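Local coordinates for putative flavoprotein decarboxylase (Streptomyces olivoviridis, PDB 6JLS), which acts as an FMN-dependent cysteine decarboxylase in the biosynthesis of the peptide natural product thioviridamide, at residues A[49-53]-A[54-58]; A[99-103]-A[104-108]. All coordinates share one frame; numbering follows the deposited sequence.

Contact 1: residues A[49-53]-A[54-58]; sequences VALTP and SAQQF. With FMN (flavin mononucleotide), chain B.
The Phe58 ring carries Gln57 CG on one face, 3.4 Å above the plane and over its centre, while FMN C8 lies at its edge, in plane. Phe58 CZ comes within 3.6 Å of FMN C7, so a rigid hydrocarbon ring meets the dimethylbenzene end of the flavin. At the other end of the cofactor, Thr52 uses one hydroxyl twice: OG1 donates to FMN O3P at 2.5 Å and accepts from Ala55 N at 3.0 Å (N-H...O 152°). With chi1 at 74°, OG1 lies between the backbone N and carbonyl carbon of Thr52, from where it serves both partners. Ser54 OG lies 3.2 Å from FMN O5'. In this Rossmann-like flavoprotein fold, strand 46-51 of the parallel sheet ends just ahead of Thr52, and the loop leaving its C-terminal end folds into the 3-10 turn 54-57. Pro53, with phi already fixed by its ring, suits the entry to that turn; its O accepts from Gln56 N at 3.0 Å, the donor standing 57° out of the carbonyl plane. The same N-H makes a weak bond to Thr52 O. Leu51 CB packs on the small methyl of Ala55, and Leu51 CD2 touches Gln56 CG at 3.9 Å, the two side chains crossing at about a right angle. Gln57 OE1 is hydrogen-bonded to Asn62 of the second subunit.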
loop_
_atom_site.group_PDB
_atom_site.type_symbol
_atom_site.label_atom_id
_atom_site.label_comp_id
_atom_site.label_asym_id
_atom_site.label_seq_id
_atom_site.Cartn_x
_atom_site.Cartn_y
_atom_site.Cartn_z
ATOM N N VAL A 49 -12.052 -18.348 -22.320
ATOM C CA VAL A 49 -12.922 -18.019 -21.197
ATOM C C VAL A 49 -12.688 -16.568 -20.817
ATOM O O VAL A 49 -11.537 -16.121 -20.739
ATOM C CB VAL A 49 -12.683 -18.932 -19.980
ATOM C CG1 VAL A 49 -13.607 -18.537 -18.840
ATOM C CG2 VAL A 49 -12.922 -20.373 -20.358
ATOM N N ALA A 50 -13.780 -15.833 -20.610
ATOM C CA ALA A 50 -13.739 -14.453 -20.151
ATOM C C ALA A 50 -14.646 -14.322 -18.940
ATOM O O ALA A 50 -15.694 -14.981 -18.868
ATOM C CB ALA A 50 -14.199 -13.485 -21.241
ATOM N N LEU A 51 -14.244 -13.468 -17.993
ATOM C CA LEU A 51 -14.947 -13.297 -16.726
ATOM C C LEU A 51 -15.309 -11.831 -16.535
ATOM O O LEU A 51 -14.524 -10.939 -16.874
ATOM C CB LEU A 51 -14.084 -13.769 -15.518
ATOM C CG LEU A 51 -13.762 -15.258 -15.315
ATOM C CD1 LEU A 51 -12.946 -15.820 -16.458
ATOM C CD2 LEU A 51 -12.998 -15.463 -14.019
ATOM N N THR A 52 -16.490 -11.585 -16.003
ATOM C CA THR A 52 -16.780 -10.254 -15.515
ATOM C C THR A 52 -16.072 -10.047 -14.181
ATOM O O THR A 52 -15.726 -11.017 -13.495
ATOM C CB THR A 52 -18.282 -10.064 -15.321
ATOM O OG1 THR A 52 -18.684 -10.781 -14.150
ATOM C CG2 THR A 52 -19.075 -10.543 -16.548
ATOM N N PRO A 53 -15.856 -8.797 -13.774
ATOM C CA PRO A 53 -15.297 -8.576 -12.425
ATOM C C PRO A 53 -16.075 -9.289 -11.320
ATOM O O PRO A 53 -15.454 -9.970 -10.495
ATOM C CB PRO A 53 -15.339 -7.048 -12.277
ATOM C CG PRO A 53 -15.206 -6.547 -13.690
ATOM C CD PRO A 53 -15.966 -7.548 -14.546
ATOM N N SER A 54 -17.418 -9.195 -11.292
ATOM C CA SER A 54 -18.166 -9.883 -10.237
ATOM C C SER A 54 -17.999 -11.396 -10.300
ATOM O O SER A 54 -18.038 -12.064 -9.261
ATOM C CB SER A 54 -19.650 -9.534 -10.298
ATOM O OG SER A 54 -19.851 -8.162 -10.021
ATOM N N ALA A 55 -17.826 -11.960 -11.497
ATOM C CA ALA A 55 -17.630 -13.399 -11.597
ATOM C C ALA A 55 -16.383 -13.863 -10.856
ATOM O O ALA A 55 -16.332 -15.018 -10.407
ATOM C CB ALA A 55 -17.549 -13.815 -13.066
ATOM N N GLN A 56 -15.379 -12.996 -10.709
ATOM C CA GLN A 56 -14.134 -13.376 -10.052
ATOM C C GLN A 56 -14.274 -13.560 -8.546
ATOM O O GLN A 56 -13.337 -14.067 -7.916
ATOM C CB GLN A 56 -13.038 -12.348 -10.349
ATOM C CG GLN A 56 -12.716 -12.298 -11.826
ATOM C CD GLN A 56 -11.643 -11.305 -12.162
ATOM O OE1 GLN A 56 -11.908 -10.262 -12.776
ATOM N NE2 GLN A 56 -10.412 -11.624 -11.784
ATOM N N GLN A 57 -15.411 -13.196 -7.949
ATOM C CA GLN A 57 -15.610 -13.579 -6.559
ATOM C C GLN A 57 -16.082 -15.021 -6.429
ATOM O O GLN A 57 -16.076 -15.563 -5.317
ATOM C CB GLN A 57 -16.588 -12.626 -5.855
ATOM C CG GLN A 57 -18.058 -12.878 -6.128
ATOM C CD GLN A 57 -18.959 -11.788 -5.552
ATOM O OE1 GLN A 57 -18.956 -11.522 -4.347
ATOM N NE2 GLN A 57 -19.738 -11.153 -6.421
ATOM N N PHE A 58 -16.434 -15.669 -7.539
ATOM C CA PHE A 58 -16.922 -17.040 -7.520
ATOM C C PHE A 58 -16.036 -18.028 -8.262
ATOM O O PHE A 58 -16.106 -19.220 -7.966
ATOM C CB PHE A 58 -18.328 -17.118 -8.127
ATOM C CG PHE A 58 -19.342 -16.233 -7.459
ATOM C CD1 PHE A 58 -19.694 -16.430 -6.138
ATOM C CD2 PHE A 58 -19.970 -15.228 -8.173
ATOM C CE1 PHE A 58 -20.640 -15.629 -5.533
ATOM C CE2 PHE A 58 -20.924 -14.419 -7.579
ATOM C CZ PHE A 58 -21.263 -14.620 -6.257
HETATM N N1 FMN B . -27.261 -11.916 -10.091
HETATM C C2 FMN B . -27.898 -12.613 -11.093
HETATM O O2 FMN B . -28.372 -12.002 -12.047
HETATM N N3 FMN B . -28.013 -13.986 -11.019
HETATM C C4 FMN B . -27.487 -14.675 -9.945
HETATM O O4 FMN B . -27.584 -15.902 -9.875
HETATM C C4A FMN B . -26.842 -13.971 -8.936
HETATM N N5 FMN B . -26.310 -14.650 -7.857
HETATM C C5A FMN B . -25.672 -13.961 -6.847
HETATM C C6 FMN B . -25.153 -14.672 -5.773
HETATM C C7 FMN B . -24.498 -13.995 -4.744
HETATM C C7M FMN B . -23.945 -14.789 -3.588
HETATM C C8 FMN B . -24.366 -12.593 -4.795
HETATM C C8M FMN B . -23.659 -11.857 -3.688
HETATM C C9 FMN B . -24.895 -11.884 -5.881
HETATM C C9A FMN B . -25.550 -12.571 -6.910
HETATM N N10 FMN B . -26.085 -11.890 -7.996
HETATM C C10 FMN B . -26.727 -12.586 -9.008
HETATM C "C1'" FMN B . -25.948 -10.398 -8.095
HETATM C "C2'" FMN B . -24.805 -10.078 -9.072
HETATM O "O2'" FMN B . -23.555 -10.569 -8.617
HETATM C "C3'" FMN B . -24.693 -8.583 -9.334
HETATM O "O3'" FMN B . -25.824 -8.177 -10.068
HETATM C "C4'" FMN B . -23.404 -8.293 -10.102
HETATM O "O4'" FMN B . -23.114 -6.909 -10.213
HETATM C "C5'" FMN B . -23.445 -8.913 -11.491
HETATM O "O5'" FMN B . -22.267 -8.484 -12.129
HETATM P P FMN B . -21.882 -8.982 -13.600
HETATM O O1P FMN B . -23.154 -9.275 -14.375
HETATM O O2P FMN B . -21.122 -7.880 -14.305
HETATM O O3P FMN B . -21.067 -10.246 -13.509
#

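Contact 2: residues A[99-103]-A[104-108]; sequences APATA and ATLGK. With FMN (flavin mononucleotide), chain B.
Thr102 is the N-cap of helix 103-110: its OG1 accepts from Thr105 N at 3.0 Å, nearly straight at 165°, where strand 95-101 of the parallel sheet gives way to helix in this Rossmann-like fold. The main chain then takes up i to i+4 helical bonding, Thr102 O taking Leu106 N (2.9 Å, 170°) and Ala103 O taking Gly107 N. Apolar contact comes from Leu106, which reaches back over the strand end and sets CD2 3.6 Å from Ala101 CB; its branched chain also lies against strand 129-133. The small Ala103 and Ala104 suit a surface pressed against Cys114 of the third subunit. The cofactor is held by hydrogen bonds: Ala103 N donates to FMN O2 at 2.6 Å, which helps to hold the pyrimidine end of the flavin. A chi1 of -74° turns Thr105 OG1 toward the phosphate and the Thr102 hydroxyl, and it donates to FMN O1P at 2.6 Å; the helix dipole would probably help to stabilise the phosphate. Ser24 OG lies within hydrogen-bonding reach of both hydroxyls, but its single hydrogen can serve only one. Thr102 OG1 also donates to FMN O1P, although the modelled 2.4 Å is very short and the exact length doubtful.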
loop_
_atom_site.group_PDB
_atom_site.type_symbol
_atom_site.label_atom_id
_atom_site.label_comp_id
_atom_site.label_asym_id
_atom_site.label_seq_id
_atom_site.Cartn_x
_atom_site.Cartn_y
_atom_site.Cartn_z
ATOM N N ALA A 99 -22.836 -18.032 -19.771
ATOM C CA ALA A 99 -23.482 -19.040 -18.944
ATOM C C ALA A 99 -22.669 -19.245 -17.669
ATOM O O ALA A 99 -21.590 -19.850 -17.705
ATOM C CB ALA A 99 -23.617 -20.349 -19.716
ATOM N N PRO A 100 -23.148 -18.753 -16.521
ATOM C CA PRO A 100 -24.433 -18.059 -16.392
ATOM C C PRO A 100 -24.392 -16.610 -16.869
ATOM O O PRO A 100 -23.330 -15.992 -16.873
ATOM C CB PRO A 100 -24.703 -18.123 -14.894
ATOM C CG PRO A 100 -23.315 -18.113 -14.274
ATOM C CD PRO A 100 -22.437 -18.870 -15.236
ATOM N N ALA A 101 -25.545 -16.081 -17.264
ATOM C CA ALA A 101 -25.710 -14.664 -17.591
ATOM C C ALA A 101 -26.582 -14.039 -16.511
ATOM O O ALA A 101 -27.763 -14.382 -16.388
ATOM C CB ALA A 101 -26.335 -14.481 -18.978
ATOM N N THR A 102 -25.998 -13.140 -15.723
ATOM C CA THR A 102 -26.737 -12.458 -14.674
ATOM C C THR A 102 -27.748 -11.475 -15.262
ATOM O O THR A 102 -27.693 -11.105 -16.436
ATOM C CB THR A 102 -25.803 -11.660 -13.778
ATOM O OG1 THR A 102 -25.121 -10.714 -14.607
ATOM C CG2 THR A 102 -24.810 -12.592 -13.013
ATOM N N ALA A 103 -28.655 -11.009 -14.401
ATOM C CA ALA A 103 -29.559 -9.936 -14.800
ATOM C C ALA A 103 -28.775 -8.713 -15.254
ATOM O O ALA A 103 -29.121 -8.082 -16.263
ATOM C CB ALA A 103 -30.493 -9.571 -13.642
ATOM N N ALA A 104 -27.682 -8.399 -14.542
ATOM C CA ALA A 104 -26.917 -7.193 -14.831
ATOM C C ALA A 104 -26.264 -7.291 -16.195
ATOM O O ALA A 104 -26.323 -6.348 -16.991
ATOM C CB ALA A 104 -25.866 -6.942 -13.744
ATOM N N THR A 105 -25.655 -8.440 -16.490
ATOM C CA THR A 105 -25.003 -8.623 -17.781
ATOM C C THR A 105 -26.016 -8.663 -18.928
ATOM O O THR A 105 -25.795 -8.046 -19.980
ATOM C CB THR A 105 -24.148 -9.888 -17.741
ATOM O OG1 THR A 105 -22.988 -9.613 -16.960
ATOM C CG2 THR A 105 -23.704 -10.299 -19.135
ATOM N N LEU A 106 -27.125 -9.387 -18.746
ATOM C CA LEU A 106 -28.210 -9.357 -19.721
ATOM C C LEU A 106 -28.718 -7.932 -19.938
ATOM O O LEU A 106 -28.963 -7.510 -21.080
ATOM C CB LEU A 106 -29.345 -10.262 -19.243
ATOM C CG LEU A 106 -29.040 -11.751 -19.112
ATOM C CD1 LEU A 106 -30.149 -12.434 -18.337
ATOM C CD2 LEU A 106 -28.889 -12.383 -20.489
ATOM N N GLY A 107 -28.867 -7.170 -18.849
ATOM C CA GLY A 107 -29.362 -5.809 -18.973
ATOM C C GLY A 107 -28.403 -4.916 -19.730
ATOM O O GLY A 107 -28.825 -4.060 -20.515
ATOM N N LYS A 108 -27.097 -5.109 -19.520
ATOM C CA LYS A 108 -26.105 -4.309 -20.232
ATOM C C LYS A 108 -26.100 -4.653 -21.715
ATOM O O LYS A 108 -26.122 -3.759 -22.569
ATOM C CB LYS A 108 -24.719 -4.530 -19.637
ATOM C CG LYS A 108 -24.503 -4.008 -18.221
ATOM C CD LYS A 108 -23.054 -4.248 -17.785
ATOM C CE LYS A 108 -22.855 -3.895 -16.313
ATOM N NZ LYS A 108 -21.469 -4.127 -15.800
HETATM N N1 FMN B . -27.261 -11.916 -10.091
HETATM C C2 FMN B . -27.898 -12.613 -11.093
HETATM O O2 FMN B . -28.372 -12.002 -12.047
HETATM N N3 FMN B . -28.013 -13.986 -11.019
HETATM C C4 FMN B . -27.487 -14.675 -9.945
HETATM O O4 FMN B . -27.584 -15.902 -9.875
HETATM C C4A FMN B . -26.842 -13.971 -8.936
HETATM N N5 FMN B . -26.310 -14.650 -7.857
HETATM C C5A FMN B . -25.672 -13.961 -6.847
HETATM C C6 FMN B . -25.153 -14.672 -5.773
HETATM C C7 FMN B . -24.498 -13.995 -4.744
HETATM C C7M FMN B . -23.945 -14.789 -3.588
HETATM C C8 FMN B . -24.366 -12.593 -4.795
HETATM C C8M FMN B . -23.659 -11.857 -3.688
HETATM C C9 FMN B . -24.895 -11.884 -5.881
HETATM C C9A FMN B . -25.550 -12.571 -6.910
HETATM N N10 FMN B . -26.085 -11.890 -7.996
HETATM C C10 FMN B . -26.727 -12.586 -9.008
HETATM C "C1'" FMN B . -25.948 -10.398 -8.095
HETATM C "C2'" FMN B . -24.805 -10.078 -9.072
HETATM O "O2'" FMN B . -23.555 -10.569 -8.617
HETATM C "C3'" FMN B . -24.693 -8.583 -9.334
HETATM O "O3'" FMN B . -25.824 -8.177 -10.068
HETATM C "C4'" FMN B . -23.404 -8.293 -10.102
HETATM O "O4'" FMN B . -23.114 -6.909 -10.213
HETATM C "C5'" FMN B . -23.445 -8.913 -11.491
HETATM O "O5'" FMN B . -22.267 -8.484 -12.129
HETATM P P FMN B . -21.882 -8.982 -13.600
HETATM O O1P FMN B . -23.154 -9.275 -14.375
HETATM O O2P FMN B . -21.122 -7.880 -14.305
HETATM O O3P FMN B . -21.067 -10.246 -13.509
#

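How the contacts relate
From the N terminus, the chain first builds strand 18-23, then strand 46-51, after which contact 1 closes a short turn at the C-terminal end of that strand. Helix 61-64, the edge strand 72-73 and helices 75-81 and 85-91 follow before strand 95-101, whose end passes into helix 103-110 at contact 2. The two contacts are local and in series, neither enclosing nor crossing the other. Their loops converge on one FMN phosphate, with Thr52 CG2 packing 4.0 Å from Thr105 OG1. Strands 46-51 and 95-101, on the two sides of strand 18-23 in the sheet, are thus joined at their C-terminal ends round the phosphate.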